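Local coordinates for carbohydrate kinase (Agrobacterium tumefaciens, PDB 2NWH), which probably transfers a phosphoryl group from ATP to a hydroxyl of a sugar or related small substrate, as other pfkB-family kinases of the ribokinase clan do, at residues Asp65-Val70 and Arg90-Tyr95; Gly11-Arg16 and Ala110-Tyr115; Thr270-Leu275 and Val308-Met313; Arg205-Ile210 and Glu227-Asn232. All blocks are in the same frame, centred on the assembly; numbering follows the deposited sequence. Where two conformers were deposited one is given.

How the contacts relate
From the N terminus, contact 2 opens first at Gly11-Arg16 and closes only at Ala110-Tyr115; the smaller loop closed by contact 1, from Asp65-Val70 to Arg90-Tyr95, lies wholly within it. The two touch: Tyr95 probably bonds through its backbone to Ile14 and Arg16 within the four-stranded sheet. Contact 1 joins helix 66-77 to the loop before strand 94-99, and contact 2 the start of strand 13-20 to the end of strand 105-111. Contact 4 (205-210 with 227-232) and then contact 3 (270-275 with 308-313) follow in series, with no crossing. They sit on the other side of the chain's centre and join helices to the far strands of the central sheet, Ile271 and Leu275 touching strand 227-231.

Contact 1: Asp65-Val70 and Arg90-Tyr95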
loop_
_atom_site.group_PDB
_atom_site.type_symbol
_atom_site.label_atom_id
_atom_site.label_comp_id
_atom_site.label_asym_id
_atom_site.label_seq_id
_atom_site.Cartn_x
_atom_site.Cartn_y
_atom_site.Cartn_z
ATOM N N ASP A 65 -20.245 -3.951 11.492
ATOM C CA ASP A 65 -19.948 -3.483 12.853
ATOM C C ASP A 65 -19.520 -2.029 12.951
ATOM O O ASP A 65 -19.238 -1.349 11.948
ATOM C CB ASP A 65 -18.881 -4.392 13.510
ATOM C CG ASP A 65 -17.654 -4.636 12.595
ATOM O OD1 ASP A 65 -17.475 -3.905 11.591
ATOM O OD2 ASP A 65 -16.854 -5.551 12.894
ATOM N N VAL A 66 -19.436 -1.542 14.186
ATOM C CA VAL A 66 -18.954 -0.194 14.413
ATOM C C VAL A 66 -17.484 0.008 14.020
ATOM O O VAL A 66 -17.101 1.122 13.645
ATOM C CB VAL A 66 -19.208 0.292 15.880
ATOM C CG1 VAL A 66 -18.644 1.697 16.089
ATOM C CG2 VAL A 66 -20.699 0.288 16.196
ATOM N N THR A 67 -16.649 -1.025 14.139
ATOM C CA THR A 67 -15.275 -0.854 13.713
ATOM C C THR A 67 -15.227 -0.582 12.209
ATOM O O THR A 67 -14.393 0.186 11.752
ATOM C CB THR A 67 -14.373 -2.026 14.102
ATOM O OG1 THR A 67 -15.084 -3.239 13.870
ATOM C CG2 THR A 67 -13.978 -1.909 15.612
ATOM N N GLY A 68 -16.147 -1.192 11.459
ATOM C CA GLY A 68 -16.216 -1.019 9.997
ATOM C C GLY A 68 -16.602 0.414 9.692
ATOM O O GLY A 68 -16.117 1.007 8.712
ATOM N N GLU A 69 -17.474 0.973 10.532
ATOM C CA GLU A 69 -17.913 2.367 10.377
ATOM C C GLU A 69 -16.765 3.342 10.674
ATOM O O GLU A 69 -16.659 4.405 10.046
ATOM C CB GLU A 69 -19.137 2.636 11.278
ATOM C CG GLU A 69 -20.457 2.087 10.724
ATOM C CD GLU A 69 -21.569 1.994 11.767
ATOM O OE1 GLU A 69 -21.486 2.704 12.809
ATOM O OE2 GLU A 69 -22.525 1.202 11.545
ATOM N N VAL A 70 -15.880 2.975 11.597
ATOM C CA VAL A 70 -14.677 3.761 11.878
ATOM C C VAL A 70 -13.769 3.821 10.600
ATOM O O VAL A 70 -13.218 4.891 10.251
ATOM C CB VAL A 70 -13.910 3.153 13.068
ATOM C CG1 VAL A 70 -12.510 3.700 13.163
ATOM C CG2 VAL A 70 -14.661 3.438 14.388
ATOM N N ARG A 90 -20.724 -10.494 9.777
ATOM C CA ARG A 90 -19.309 -10.729 10.116
ATOM C C ARG A 90 -18.639 -9.515 10.722
ATOM O O ARG A 90 -19.206 -8.397 10.738
ATOM C CB ARG A 90 -18.506 -11.172 8.890
ATOM C CG ARG A 90 -18.997 -12.491 8.181
ATOM C CD ARG A 90 -18.525 -13.760 8.922
ATOM N NE ARG A 90 -17.073 -13.676 9.204
ATOM C CZ ARG A 90 -16.133 -14.325 8.501
ATOM N NH1 ARG A 90 -16.504 -15.151 7.518
ATOM N NH2 ARG A 90 -14.839 -14.188 8.794
ATOM N N ARG A 91 -17.439 -9.748 11.258
ATOM C CA ARG A 91 -16.634 -8.662 11.856
ATOM C C ARG A 91 -15.597 -8.146 10.857
ATOM O O ARG A 91 -15.018 -8.932 10.119
ATOM C CB ARG A 91 -15.895 -9.167 13.096
ATOM C CG ARG A 91 -16.805 -9.458 14.285
ATOM C CD ARG A 91 -17.441 -8.176 14.846
ATOM N NE ARG A 91 -16.416 -7.226 15.305
ATOM C CZ ARG A 91 -16.651 -6.080 15.931
ATOM N NH1 ARG A 91 -17.894 -5.713 16.208
ATOM N NH2 ARG A 91 -15.639 -5.306 16.295
ATOM N N THR A 92 -15.339 -6.843 10.903
ATOM C CA THR A 92 -14.326 -6.201 10.070
ATOM C C THR A 92 -12.931 -6.703 10.512
ATOM O O THR A 92 -12.667 -6.898 11.723
ATOM C CB THR A 92 -14.498 -4.646 10.181
ATOM O OG1 THR A 92 -15.790 -4.261 9.656
ATOM C CG2 THR A 92 -13.374 -3.868 9.502
ATOM N N PRO A 93 -12.038 -7.006 9.555
ATOM C CA PRO A 93 -10.697 -7.459 9.964
ATOM C C PRO A 93 -10.040 -6.480 10.964
ATOM O O PRO A 93 -10.297 -5.278 10.919
ATOM C CB PRO A 93 -9.889 -7.417 8.662
ATOM C CG PRO A 93 -10.947 -7.611 7.550
ATOM C CD PRO A 93 -12.214 -6.982 8.072
ATOM N N SER A 94 -9.177 -7.000 11.825
ATOM C CA SER A 94 -8.557 -6.177 12.893
ATOM C C SER A 94 -7.146 -6.605 13.144
ATOM O O SER A 94 -6.815 -7.783 12.978
ATOM C CB SER A 94 -9.377 -6.262 14.185
ATOM O OG SER A 94 -9.405 -7.592 14.668
ATOM N N TYR A 95 -6.280 -5.634 13.469
ATOM C CA TYR A 95 -4.946 -5.860 14.004
ATOM C C TYR A 95 -4.951 -5.244 15.440
ATOM O O TYR A 95 -5.199 -4.057 15.612
ATOM C CB TYR A 95 -3.895 -5.171 13.089
ATOM C CG TYR A 95 -2.508 -5.216 13.648
ATOM C CD1 TYR A 95 -1.690 -6.353 13.467
ATOM C CD2 TYR A 95 -2.009 -4.143 14.386
ATOM C CE1 TYR A 95 -0.421 -6.427 14.005
ATOM C CE2 TYR A 95 -0.742 -4.209 14.938
ATOM C CZ TYR A 95 0.049 -5.341 14.726
ATOM O OH TYR A 95 1.301 -5.348 15.290
HETATM O O HOH W 1 -13.724 -5.464 13.968
HETATM O O HOH W 2 -17.559 -2.713 16.556
#
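Asp65, the N-cap residue of helix 66-77, holds its carboxylate out to Thr92, in the loop that leads into strand 94-99. Thr92 meets it from the syn side at both oxygens. Its hydroxyl OG1 donates to Asp65 OD1 at 2.6 Å, and its backbone N donates to Asp65 OD2 at 2.8 Å, nearly straight (168°) though somewhat out of the carboxylate plane. This two-pronged grip fixes the rotation of the acid. With CG lodged between the backbone N and the carbonyl carbon (chi1 49°), the short side chain also curls back over the first helical turn, and OD1 takes a weak capping bond from Gly68 N at 3.0 Å. Glycine suits its place, since Thr92 OG1 lies only 3.3 Å from Gly68 CA. The same hydroxyl accepts from Gly63 N, so it is used in both directions.

Arg91 folds back on itself and lays its guanidinium across Asp65, the two flat groups standing 78° apart. Asp65 OD2 sits over the guanidinium face, 3.0 Å from Arg91 NE, so the salt bridge works through charge and no N-H points at the acid. Arg91 NH1 instead donates to a water that also accepts from Thr67 N. A second water bonds Thr67 OG1 at 2.6 Å and donates to Thr92 O at 2.9 Å.

Contact 2: Gly11-Arg16 and Ala110-Tyr115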
loop_
_atom_site.group_PDB
_atom_site.type_symbol
_atom_site.label_atom_id
_atom_site.label_comp_id
_atom_site.label_asym_id
_atom_site.label_seq_id
_atom_site.Cartn_x
_atom_site.Cartn_y
_atom_site.Cartn_z
ATOM N N GLY A 11 -7.188 -4.395 1.322
ATOM C CA GLY A 11 -7.512 -4.472 2.709
ATOM C C GLY A 11 -7.777 -3.127 3.297
ATOM O O GLY A 11 -7.241 -2.087 2.861
ATOM N N ALA A 12 -8.628 -3.156 4.311
ATOM C CA ALA A 12 -8.965 -1.995 5.068
ATOM C C ALA A 12 -9.386 -2.587 6.398
ATOM O O ALA A 12 -10.377 -3.279 6.483
ATOM C CB ALA A 12 -10.114 -1.202 4.379
ATOM N N HIS A 13 -8.580 -2.375 7.442
ATOM C CA HIS A 13 -8.836 -3.049 8.738
ATOM C C HIS A 13 -8.831 -1.984 9.844
ATOM O O HIS A 13 -8.390 -0.858 9.629
ATOM C CB HIS A 13 -7.796 -4.179 9.036
ATOM C CG HIS A 13 -6.340 -3.755 9.062
ATOM N ND1 HIS A 13 -5.768 -3.017 10.078
ATOM C CD2 HIS A 13 -5.323 -4.075 8.233
ATOM C CE1 HIS A 13 -4.474 -2.857 9.848
ATOM N NE2 HIS A 13 -4.176 -3.496 8.734
ATOM N N ILE A 14 -9.307 -2.381 11.021
ATOM C CA ILE A 14 -9.163 -1.568 12.219
ATOM C C ILE A 14 -7.823 -1.922 12.895
ATOM O O ILE A 14 -7.451 -3.102 13.042
ATOM C CB ILE A 14 -10.402 -1.709 13.154
ATOM C CG1 ILE A 14 -10.470 -0.618 14.229
ATOM C CG2 ILE A 14 -10.463 -3.119 13.826
ATOM C CD1 ILE A 14 -10.794 0.790 13.649
ATOM N N ASP A 15 -7.108 -0.879 13.299
ATOM C CA ASP A 15 -5.862 -1.041 14.004
ATOM C C ASP A 15 -6.096 -0.534 15.418
ATOM O O ASP A 15 -6.339 0.657 15.622
ATOM C CB ASP A 15 -4.761 -0.241 13.308
ATOM C CG ASP A 15 -3.419 -0.349 13.994
ATOM O OD1 ASP A 15 -3.326 -0.171 15.240
ATOM O OD2 ASP A 15 -2.434 -0.575 13.275
ATOM N N ARG A 16 -6.015 -1.450 16.378
ATOM C CA ARG A 16 -6.269 -1.133 17.781
ATOM C C ARG A 16 -4.968 -1.350 18.565
ATOM O O ARG A 16 -4.375 -2.447 18.545
ATOM C CB ARG A 16 -7.419 -2.030 18.326
ATOM C CG ARG A 16 -8.753 -1.843 17.518
ATOM C CD ARG A 16 -9.974 -2.522 18.185
ATOM N NE ARG A 16 -10.286 -1.853 19.445
ATOM C CZ ARG A 16 -10.068 -2.379 20.654
ATOM N NH1 ARG A 16 -9.555 -3.598 20.774
ATOM N NH2 ARG A 16 -10.335 -1.664 21.750
ATOM N N ALA A 110 -3.686 -10.631 14.742
ATOM C CA ALA A 110 -4.322 -10.228 13.467
ATOM C C ALA A 110 -5.445 -11.199 13.152
ATOM O O ALA A 110 -5.246 -12.412 13.133
ATOM C CB ALA A 110 -3.299 -10.181 12.328
ATOM N N ASP A 111 -6.634 -10.653 12.913
ATOM C CA ASP A 111 -7.739 -11.429 12.377
ATOM C C ASP A 111 -8.086 -10.914 10.973
ATOM O O ASP A 111 -8.840 -9.965 10.832
ATOM C CB ASP A 111 -8.963 -11.307 13.303
ATOM C CG ASP A 111 -10.204 -12.020 12.739
ATOM O OD1 ASP A 111 -10.084 -12.947 11.879
ATOM O OD2 ASP A 111 -11.307 -11.584 13.114
ATOM N N MET A 112 -7.551 -11.555 9.948
ATOM C CA MET A 112 -7.736 -11.086 8.583
ATOM C C MET A 112 -8.654 -12.026 7.746
ATOM O O MET A 112 -8.685 -11.913 6.518
ATOM C CB MET A 112 -6.384 -10.945 7.889
ATOM C CG MET A 112 -5.400 -9.913 8.511
ATOM S SD MET A 112 -6.019 -8.221 8.463
ATOM C CE MET A 112 -5.881 -7.782 10.123
ATOM N N ASP A 113 -9.372 -12.947 8.408
ATOM C CA ASP A 113 -10.102 -13.982 7.705
ATOM C C ASP A 113 -11.172 -13.445 6.781
ATOM O O ASP A 113 -11.512 -14.117 5.803
ATOM C CB ASP A 113 -10.765 -14.980 8.665
ATOM C CG ASP A 113 -9.742 -15.816 9.470
ATOM O OD1 ASP A 113 -8.563 -16.009 9.039
ATOM O OD2 ASP A 113 -10.154 -16.301 10.531
ATOM N N LEU A 114 -11.742 -12.277 7.086
ATOM C CA LEU A 114 -12.820 -11.770 6.217
ATOM C C LEU A 114 -12.387 -11.652 4.761
ATOM O O LEU A 114 -13.221 -11.835 3.871
ATOM C CB LEU A 114 -13.399 -10.451 6.725
ATOM C CG LEU A 114 -14.774 -10.104 6.118
ATOM C CD1 LEU A 114 -15.908 -11.081 6.588
ATOM C CD2 LEU A 114 -15.139 -8.703 6.457
ATOM N N TYR A 115 -11.094 -11.367 4.510
ATOM C CA TYR A 115 -10.601 -11.217 3.104
ATOM C C TYR A 115 -10.792 -12.478 2.262
ATOM O O TYR A 115 -10.890 -12.407 1.036
ATOM C CB TYR A 115 -9.113 -10.777 3.066
ATOM C CG TYR A 115 -8.871 -9.440 3.762
ATOM C CD1 TYR A 115 -9.797 -8.415 3.635
ATOM C CD2 TYR A 115 -7.722 -9.209 4.509
ATOM C CE1 TYR A 115 -9.619 -7.173 4.254
ATOM C CE2 TYR A 115 -7.525 -7.956 5.151
ATOM C CZ TYR A 115 -8.503 -6.957 5.009
ATOM O OH TYR A 115 -8.367 -5.713 5.563
#
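Tyr115 pushes its hydroxyl against the backbone of Gly11 and Ala12, and here the contact is tight and buried. Ala12 N donates to Tyr115 OH at 2.9 Å over a bent path (133°), while Gly11 CA comes within 3.2 Å of the same oxygen. Glycine fits because a side-chain carbon would have no room there; tyrosine fits because its long, rigid ring delivers a polar atom to the buried Ala12 N-H. The hydroxyl also lies at the edge of the His13 ring, near its plane, with Tyr115 OH 3.8 Å from His13 CB.

Further along, the packing is looser and the residues are partly exposed. Met112 bends at chi2 (-63°) so that its flexible thioether slants across His13, its CE 4.2 Å from His13 CG. The sulfur stands 4.9 Å from the centroid of the imidazole, at an oblique angle to both face and edge.

Gly11 N in turn donates to Asp141 OD2, on strand 137-141 of the central sheet. Gly11 and Ala12 lie in the short link from central strand 5-9 to strand 13-20 of the smaller sheet, a two-part layout consistent with the core and lid of ribokinase-like kinases.

Contact 3: Thr270-Leu275 and Val308-Met313; sequences TIREAL and VPQAEM
Gln310 OE1 is approached by two donors: Arg272 NH1 at 3.1 Å across the contact, and Ala311 N of its own segment at 3.3 Å. Both bonds are weak, but between them they hold the amide oxygen at the point where the chain enters strand 311-313, the last strand of the central sheet. Helix 271-286 packs over this edge strand, and the axes of the short segments run nearly antiparallel (158°) with a closest approach of 8.2 Å.

Arg272 does the most spanning. Its chain stays extended at chi2 and turns at chi3 (41°), which carries the guanidinium toward Gln310, with Gln310 OE1 and Ala311 O both near its plane and the Gln310 amide tilted 42° against it. The aliphatic part lies on Ala311, whose CB is 3.5 Å from Arg272 CG. So small a residue lets the helix come close, and it also receives Leu275 CD1, 4.0 Å from Ala311 CB. At the other end Met313, bent at chi2, crosses Ile271 at about a right angle; Met313 CE presses on Ile271 CG1 at 3.3 Å, tighter than usual for two carbons. Beyond these segments Arg276 donates to the backbone oxygens of Val308 and Pro309, a second arginine of the helix that holds this entering chain.

The helix begins with a capping box. Glu273 N donates to Thr270 OG1, and Thr270 N returns a bond of 2.8 Å to the anti lone pair of Glu273 OE1.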
loop_
_atom_site.group_PDB
_atom_site.type_symbol
_atom_site.label_atom_id
_atom_site.label_comp_id
_atom_site.label_asym_id
_atom_site.label_seq_id
_atom_site.Cartn_x
_atom_site.Cartn_y
_atom_site.Cartn_z
ATOM N N THR A 270 8.234 10.417 -15.987
ATOM C CA THR A 270 9.221 9.340 -16.204
ATOM C C THR A 270 9.447 8.522 -14.931
ATOM O O THR A 270 9.180 9.007 -13.825
ATOM C CB THR A 270 10.577 9.886 -16.696
ATOM O OG1 THR A 270 11.125 10.767 -15.714
ATOM C CG2 THR A 270 10.423 10.665 -18.006
ATOM N N ILE A 271 9.942 7.293 -15.071
ATOM C CA ILE A 271 10.206 6.477 -13.884
ATOM C C ILE A 271 11.285 7.127 -12.973
ATOM O O ILE A 271 11.289 6.915 -11.751
ATOM C CB ILE A 271 10.500 4.984 -14.215
ATOM C CG1 ILE A 271 11.826 4.824 -14.953
ATOM C CG2 ILE A 271 9.310 4.342 -15.007
ATOM C CD1 ILE A 271 12.324 3.414 -14.955
ATOM N N ARG A 272 12.158 7.958 -13.552
ATOM C CA ARG A 272 13.171 8.692 -12.768
ATOM C C ARG A 272 12.474 9.726 -11.885
ATOM O O ARG A 272 12.728 9.792 -10.677
ATOM C CB ARG A 272 14.167 9.362 -13.720
ATOM C CG ARG A 272 15.639 9.296 -13.323
ATOM C CD ARG A 272 16.529 10.214 -14.207
ATOM N NE ARG A 272 15.883 11.512 -14.466
ATOM C CZ ARG A 272 15.742 12.525 -13.592
ATOM N NH1 ARG A 272 16.210 12.460 -12.336
ATOM N NH2 ARG A 272 15.097 13.625 -13.981
ATOM N N GLU A 273 11.573 10.504 -12.490
ATOM C CA GLU A 273 10.690 11.446 -11.791
ATOM C C GLU A 273 9.727 10.778 -10.771
ATOM O O GLU A 273 9.524 11.288 -9.661
ATOM C CB GLU A 273 9.880 12.240 -12.812
ATOM C CG GLU A 273 10.705 13.087 -13.768
ATOM C CD GLU A 273 9.867 13.759 -14.871
ATOM O OE1 GLU A 273 8.988 13.095 -15.473
ATOM O OE2 GLU A 273 10.100 14.963 -15.145
ATOM N N ALA A 274 9.156 9.640 -11.150
ATOM C CA ALA A 274 8.274 8.854 -10.264
ATOM C C ALA A 274 9.054 8.332 -9.064
ATOM O O ALA A 274 8.583 8.350 -7.920
ATOM C CB ALA A 274 7.654 7.728 -11.036
ATOM N N LEU A 275 10.286 7.929 -9.310
ATOM C CA LEU A 275 11.154 7.462 -8.246
ATOM C C LEU A 275 11.362 8.552 -7.189
ATOM O O LEU A 275 11.225 8.302 -5.978
ATOM C CB LEU A 275 12.525 7.144 -8.834
ATOM C CG LEU A 275 13.230 5.881 -8.352
ATOM C CD1 LEU A 275 14.573 5.699 -9.104
ATOM C CD2 LEU A 275 13.443 5.980 -6.888
ATOM N N VAL A 308 15.393 15.425 -1.872
ATOM C CA VAL A 308 15.506 14.045 -2.337
ATOM C C VAL A 308 16.727 13.879 -3.231
ATOM O O VAL A 308 16.933 14.665 -4.150
ATOM C CB VAL A 308 14.203 13.563 -3.058
ATOM C CG1 VAL A 308 14.367 12.166 -3.649
ATOM C CG2 VAL A 308 13.074 13.557 -2.071
ATOM N N PRO A 309 17.542 12.853 -2.953
ATOM C CA PRO A 309 18.684 12.611 -3.839
ATOM C C PRO A 309 18.284 12.502 -5.309
ATOM O O PRO A 309 17.150 12.139 -5.624
ATOM C CB PRO A 309 19.242 11.272 -3.337
ATOM C CG PRO A 309 18.807 11.198 -1.886
ATOM C CD PRO A 309 17.483 11.911 -1.817
ATOM N N GLN A 310 19.216 12.803 -6.207
ATOM C CA GLN A 310 18.982 12.560 -7.644
ATOM C C GLN A 310 18.785 11.077 -8.013
ATOM O O GLN A 310 19.261 10.183 -7.297
ATOM C CB GLN A 310 20.081 13.190 -8.490
ATOM C CG GLN A 310 19.789 14.641 -8.853
ATOM C CD GLN A 310 18.368 14.835 -9.399
ATOM O OE1 GLN A 310 17.825 13.973 -10.114
ATOM N NE2 GLN A 310 17.757 15.972 -9.053
ATOM N N ALA A 311 18.058 10.834 -9.109
ATOM C CA ALA A 311 17.829 9.486 -9.611
ATOM C C ALA A 311 18.654 9.300 -10.873
ATOM O O ALA A 311 18.941 10.272 -11.577
ATOM C CB ALA A 311 16.328 9.227 -9.894
ATOM N N GLU A 312 19.060 8.061 -11.127
ATOM C CA GLU A 312 19.912 7.738 -12.272
ATOM C C GLU A 312 19.249 6.661 -13.130
ATOM O O GLU A 312 19.027 5.555 -12.646
ATOM C CB GLU A 312 21.291 7.252 -11.773
ATOM C CG GLU A 312 22.259 6.766 -12.878
ATOM C CD GLU A 312 23.707 6.542 -12.393
ATOM O OE1 GLU A 312 23.938 5.796 -11.408
ATOM O OE2 GLU A 312 24.626 7.098 -13.032
ATOM N N MET A 313 18.917 6.991 -14.383
ATOM C CA MET A 313 18.485 5.975 -15.355
ATOM C C MET A 313 19.660 5.034 -15.619
ATOM O O MET A 313 20.822 5.455 -15.586
ATOM C CB MET A 313 18.023 6.602 -16.681
ATOM C CG MET A 313 16.532 6.984 -16.763
ATOM S SD MET A 313 15.304 5.647 -16.742
ATOM C CE MET A 313 13.837 6.675 -16.824
#

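Contact 4: Arg205-Ile210 and Glu227-Asn232; sequences RDWPNI and EVVAFN
Helix 207-213 rests on strand 227-231 of the central sheet, with Pro208 set against Phe231 and Val229. Pro208 CA stands over the middle of the Phe231 ring, 3.8 Å from its centroid and only 10° off the ring normal, a CH-pi contact made squarely on the face. With chi1 near 70° the Phe231 ring swings back over its own backbone and under the helix. The pyrrolidine then continues over the base of the side chain, with Pro208 CG 3.7 Å from Phe231 CB. Proline is well placed near the start of a helix, where the backbone nitrogens have no preceding turn to bond to, and its compact ring fits closely against the base of the aromatic side chain.

Val229 and Phe231 alternate with Val228 and Ala230, as residues of a beta strand do, so the sheet is covered on both sides in the alpha/beta/alpha manner of the ribokinase fold: the first pair meets this helix, while Val228 and Ala230 pack on Leu275 of helix 271-286. The two branches of Val229 divide their work. CG2 touches Pro208 CG at 3.9 Å and lies 4.1 Å from Arg205 CA, whereas CG1 lies 4.2 Å from Trp207 CB, at the edge of the indole and near its plane. A beta-branched residue suits a strand and offers the helix two methyls at once. The indole itself leads off toward helix 190-197, touching Ala193 and Thr197, and its NE1 donates to Glu190 OE2.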
loop_
_atom_site.group_PDB
_atom_site.type_symbol
_atom_site.label_atom_id
_atom_site.label_comp_id
_atom_site.label_asym_id
_atom_site.label_seq_id
_atom_site.Cartn_x
_atom_site.Cartn_y
_atom_site.Cartn_z
ATOM N N ARG A 205 19.950 -2.943 -8.230
ATOM C CA ARG A 205 19.802 -2.657 -9.650
ATOM C C ARG A 205 19.573 -3.924 -10.477
ATOM O O ARG A 205 19.396 -3.840 -11.703
ATOM C CB ARG A 205 21.051 -1.922 -10.157
ATOM C CG ARG A 205 22.361 -2.526 -9.665
ATOM C CD ARG A 205 23.526 -2.001 -10.475
ATOM N NE ARG A 205 23.560 -0.538 -10.477
ATOM C CZ ARG A 205 24.509 0.198 -9.874
ATOM N NH1 ARG A 205 25.520 -0.392 -9.213
ATOM N NH2 ARG A 205 24.459 1.525 -9.940
ATOM N N ASP A 206 19.574 -5.098 -9.810
ATOM C CA ASP A 206 19.409 -6.375 -10.499
ATOM C C ASP A 206 17.967 -6.812 -10.595
ATOM O O ASP A 206 17.612 -7.626 -11.460
ATOM C CB ASP A 206 20.216 -7.455 -9.786
ATOM C CG ASP A 206 21.725 -7.111 -9.786
ATOM O OD1 ASP A 206 22.432 -6.929 -8.691
ATOM O OD2 ASP A 206 22.327 -7.122 -10.910
ATOM N N TRP A 207 17.129 -6.272 -9.707
ATOM C CA TRP A 207 15.752 -6.735 -9.646
ATOM C C TRP A 207 14.997 -6.680 -10.992
ATOM O O TRP A 207 14.340 -7.654 -11.348
ATOM C CB TRP A 207 15.012 -6.058 -8.507
ATOM C CG TRP A 207 15.399 -6.613 -7.157
ATOM C CD1 TRP A 207 15.967 -5.927 -6.116
ATOM C CD2 TRP A 207 15.240 -7.966 -6.696
ATOM N NE1 TRP A 207 16.162 -6.768 -5.036
ATOM C CE2 TRP A 207 15.722 -8.022 -5.363
ATOM C CE3 TRP A 207 14.725 -9.137 -7.280
ATOM C CZ2 TRP A 207 15.719 -9.204 -4.603
ATOM C CZ3 TRP A 207 14.727 -10.310 -6.522
ATOM C CH2 TRP A 207 15.220 -10.330 -5.196
ATOM N N PRO A 208 15.130 -5.579 -11.778
ATOM C CA PRO A 208 14.414 -5.519 -13.076
ATOM C C PRO A 208 14.538 -6.766 -13.997
ATOM O O PRO A 208 13.516 -7.346 -14.347
ATOM C CB PRO A 208 15.016 -4.268 -13.752
ATOM C CG PRO A 208 15.436 -3.395 -12.604
ATOM C CD PRO A 208 15.916 -4.346 -11.536
ATOM N N ASN A 209 15.752 -7.183 -14.396
ATOM C CA ASN A 209 15.851 -8.363 -15.283
ATOM C C ASN A 209 15.405 -9.702 -14.642
ATOM O O ASN A 209 14.757 -10.529 -15.313
ATOM C CB ASN A 209 17.208 -8.465 -15.992
ATOM C CG ASN A 209 18.260 -9.204 -15.170
ATOM O OD1 ASN A 209 18.894 -8.616 -14.270
ATOM N ND2 ASN A 209 18.486 -10.492 -15.506
ATOM N N ILE A 210 15.727 -9.902 -13.350
ATOM C CA ILE A 210 15.199 -11.056 -12.598
ATOM C C ILE A 210 13.648 -11.003 -12.641
ATOM O O ILE A 210 12.964 -11.981 -12.971
ATOM C CB ILE A 210 15.695 -11.042 -11.109
ATOM C CG1 ILE A 210 17.228 -11.147 -11.037
ATOM C CG2 ILE A 210 15.034 -12.158 -10.300
ATOM C CD1 ILE A 210 17.852 -10.848 -9.665
ATOM N N GLU A 227 18.233 2.902 -0.533
ATOM C CA GLU A 227 18.346 2.340 -1.899
ATOM C C GLU A 227 16.982 1.955 -2.482
ATOM O O GLU A 227 16.188 1.268 -1.825
ATOM C CB GLU A 227 19.290 1.132 -1.985
ATOM C CG GLU A 227 20.562 1.229 -1.173
ATOM C CD GLU A 227 21.480 0.020 -1.349
ATOM O OE1 GLU A 227 22.080 -0.144 -2.443
ATOM O OE2 GLU A 227 21.624 -0.758 -0.377
ATOM N N VAL A 228 16.721 2.405 -3.708
ATOM C CA VAL A 228 15.454 2.097 -4.398
ATOM C C VAL A 228 15.711 1.879 -5.879
ATOM O O VAL A 228 16.448 2.646 -6.491
ATOM C CB VAL A 228 14.427 3.247 -4.305
ATOM C CG1 VAL A 228 13.013 2.711 -4.667
ATOM C CG2 VAL A 228 14.434 3.917 -2.930
ATOM N N VAL A 229 15.089 0.844 -6.448
ATOM C CA VAL A 229 15.125 0.603 -7.882
ATOM C C VAL A 229 13.691 0.665 -8.450
ATOM O O VAL A 229 12.746 0.192 -7.803
ATOM C CB VAL A 229 15.861 -0.733 -8.206
ATOM C CG1 VAL A 229 15.113 -1.953 -7.669
ATOM C CG2 VAL A 229 16.165 -0.871 -9.705
ATOM N N ALA A 230 13.533 1.316 -9.606
ATOM C CA ALA A 230 12.244 1.361 -10.314
ATOM C C ALA A 230 12.464 0.851 -11.719
ATOM O O ALA A 230 13.537 1.054 -12.283
ATOM C CB ALA A 230 11.696 2.754 -10.346
ATOM N N PHE A 231 11.482 0.152 -12.280
ATOM C CA PHE A 231 11.600 -0.347 -13.652
ATOM C C PHE A 231 10.258 -0.417 -14.369
ATOM O O PHE A 231 9.198 -0.446 -13.724
ATOM C CB PHE A 231 12.361 -1.679 -13.701
ATOM C CG PHE A 231 11.608 -2.861 -13.127
ATOM C CD1 PHE A 231 10.993 -3.784 -13.971
ATOM C CD2 PHE A 231 11.560 -3.077 -11.747
ATOM C CE1 PHE A 231 10.293 -4.909 -13.441
ATOM C CE2 PHE A 231 10.858 -4.179 -11.201
ATOM C CZ PHE A 231 10.225 -5.097 -12.049
ATOM N N ASN A 232 10.318 -0.414 -15.702
ATOM C CA ASN A 232 9.140 -0.657 -16.542
ATOM C C ASN A 232 9.609 -1.521 -17.702
ATOM O O ASN A 232 10.649 -2.158 -17.588
ATOM C CB ASN A 232 8.523 0.654 -17.036
ATOM C CG ASN A 232 9.490 1.458 -17.894
ATOM O OD1 ASN A 232 10.419 0.894 -18.489
ATOM N ND2 ASN A 232 9.284 2.772 -17.963
#